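Periplasmic binding protein (Veillonella parvula, PDB 4N01) probably binds a small solute in the periplasm, in the cleft between its two alpha/beta lobes, for delivery to a membrane transporter. Local coordinates at residues V67-A72 / D133-R138. Sequence-based numbering, arbitrary orientation.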
loop_
_atom_site.group_PDB
_atom_site.type_symbol
_atom_site.label_atom_id
_atom_site.label_comp_id
_atom_site.label_asym_id
_atom_site.label_seq_id
_atom_site.Cartn_x
_atom_site.Cartn_y
_atom_site.Cartn_z
ATOM N N VAL A 67 0.272 -0.826 -18.583
ATOM C CA VAL A 67 1.505 -0.406 -17.933
ATOM C C VAL A 67 1.212 -0.049 -16.487
ATOM O O VAL A 67 0.303 0.738 -16.201
ATOM C CB VAL A 67 2.151 0.815 -18.627
ATOM C CG1 VAL A 67 3.295 1.372 -17.775
ATOM C CG2 VAL A 67 2.658 0.431 -20.036
ATOM N N SER A 68 1.979 -0.630 -15.573
ATOM C CA SER A 68 1.845 -0.277 -14.173
ATOM C C SER A 68 3.004 0.630 -13.761
ATOM O O SER A 68 4.169 0.264 -13.911
ATOM C CB SER A 68 1.819 -1.526 -13.298
ATOM O OG SER A 68 1.856 -1.150 -11.931
HETATM N N MSE A 69 2.676 1.814 -13.250
HETATM C CA MSE A 69 3.684 2.810 -12.893
HETATM C C MSE A 69 4.145 2.706 -11.438
HETATM O O MSE A 69 5.008 3.471 -11.009
HETATM C CB MSE A 69 3.130 4.224 -13.131
HETATM C CG MSE A 69 2.720 4.513 -14.563
HETATM SE SE MSE A 69 4.224 4.796 -15.775
HETATM C CE MSE A 69 4.557 6.693 -15.388
ATOM N N SER A 70 3.567 1.782 -10.671
ATOM C CA SER A 70 3.905 1.664 -9.248
ATOM C C SER A 70 3.973 0.206 -8.833
ATOM O O SER A 70 3.301 -0.645 -9.427
ATOM C CB SER A 70 2.855 2.371 -8.387
ATOM O OG SER A 70 2.671 3.717 -8.817
ATOM N N GLN A 71 4.760 -0.099 -7.806
ATOM C CA GLN A 71 4.880 -1.493 -7.399
ATOM C C GLN A 71 3.567 -2.069 -6.872
ATOM O O GLN A 71 3.259 -3.247 -7.114
ATOM C CB GLN A 71 5.984 -1.686 -6.360
ATOM C CG GLN A 71 6.132 -3.144 -5.946
ATOM C CD GLN A 71 7.388 -3.406 -5.147
ATOM O OE1 GLN A 71 8.290 -2.557 -5.084
ATOM N NE2 GLN A 71 7.456 -4.581 -4.520
ATOM N N ALA A 72 2.806 -1.247 -6.149
ATOM C CA ALA A 72 1.556 -1.699 -5.552
ATOM C C ALA A 72 0.551 -2.147 -6.616
ATOM O O ALA A 72 -0.039 -3.223 -6.498
ATOM C CB ALA A 72 0.956 -0.626 -4.654
ATOM N N ASP A 133 0.625 10.243 -8.162
ATOM C CA ASP A 133 1.822 11.000 -8.555
ATOM C C ASP A 133 2.461 10.520 -9.865
ATOM O O ASP A 133 3.158 11.290 -10.532
ATOM C CB ASP A 133 2.861 11.004 -7.435
ATOM C CG ASP A 133 2.654 12.143 -6.464
ATOM O OD1 ASP A 133 1.505 12.628 -6.363
ATOM O OD2 ASP A 133 3.638 12.552 -5.808
ATOM N N SER A 134 2.206 9.261 -10.230
ATOM C CA SER A 134 2.684 8.686 -11.489
ATOM C C SER A 134 2.168 9.447 -12.696
ATOM O O SER A 134 2.724 9.349 -13.789
ATOM C CB SER A 134 2.207 7.228 -11.636
ATOM O OG SER A 134 2.550 6.450 -10.500
ATOM N N PHE A 135 1.081 10.187 -12.505
ATOM C CA PHE A 135 0.418 10.857 -13.621
ATOM C C PHE A 135 0.498 12.366 -13.477
ATOM O O PHE A 135 -0.251 13.107 -14.112
ATOM C CB PHE A 135 -1.020 10.352 -13.728
ATOM C CG PHE A 135 -1.102 8.853 -13.837
ATOM C CD1 PHE A 135 -0.798 8.220 -15.038
ATOM C CD2 PHE A 135 -1.429 8.074 -12.734
ATOM C CE1 PHE A 135 -0.841 6.838 -15.146
ATOM C CE2 PHE A 135 -1.480 6.679 -12.833
ATOM C CZ PHE A 135 -1.181 6.064 -14.046
ATOM N N SER A 136 1.438 12.800 -12.643
ATOM C CA SER A 136 1.690 14.218 -12.401
ATOM C C SER A 136 2.831 14.717 -13.280
ATOM O O SER A 136 3.373 13.965 -14.091
ATOM C CB SER A 136 2.038 14.448 -10.931
ATOM O OG SER A 136 3.278 13.848 -10.600
ATOM N N LYS A 137 3.208 15.979 -13.104
ATOM C CA LYS A 137 4.296 16.562 -13.882
ATOM C C LYS A 137 5.668 16.049 -13.444
ATOM O O LYS A 137 6.666 16.262 -14.130
ATOM C CB LYS A 137 4.237 18.089 -13.808
ATOM C CG LYS A 137 2.967 18.673 -14.407
ATOM C CD LYS A 137 3.012 20.193 -14.427
ATOM C CE LYS A 137 1.777 20.778 -15.098
ATOM N NZ LYS A 137 1.875 22.261 -15.238
ATOM N N ARG A 138 5.708 15.369 -12.304
ATOM C CA ARG A 138 6.928 14.726 -11.829
ATOM C C ARG A 138 7.237 13.469 -12.636
ATOM O O ARG A 138 8.351 12.940 -12.580
ATOM C CB ARG A 138 6.783 14.343 -10.356
ATOM C CG ARG A 138 6.715 15.515 -9.397
ATOM C CD ARG A 138 6.675 15.014 -7.965
ATOM N NE ARG A 138 7.722 14.023 -7.716
ATOM C CZ ARG A 138 7.545 12.905 -7.020
ATOM N NH1 ARG A 138 6.356 12.632 -6.495
ATOM N NH2 ARG A 138 8.554 12.058 -6.847
#
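Met69, modelled as selenomethionine, packs against Ser134 and Phe135 in a buried contact. Its CB presses on Ser134 CB at 3.5 Å, tighter than usual for two carbons. With CG anti to the carbonyl carbon (chi1 -60°) and further bends at chi2 and chi3, the chain curls round Ser134 and brings CE to 3.6 Å from Ser134 O. On its way CG lies 4.2 Å from CZ of Phe135, approaching the ring obliquely, while Ser134 CB lies over one face of that ring, near the rim.

Among polar groups, Ser70 OG and Ser134 OG approach to 3.2 Å, yet each hydroxyl has its strongest partner in the backbone of Trp131, Ser70 OG hydrogen-bonding its N and Ser134 OG its O. Within 133-138 itself, Asp133 O accepts from both N and OG of Ser136, closing a type I beta turn, and Arg138 NH1 meets Asp133 OD2 in a salt bridge at 2.8 Å.

The contact joins the loops following two adjacent parallel strands, 66-68 and 127-129, at their C-terminal ends, the topological switch point of a 3-2-1-4-5 alpha/beta sheet, where pockets commonly form. There Ser70 precedes helix 71-79, and Phe135 packs against helix 142-147 through Ala142 and Met145.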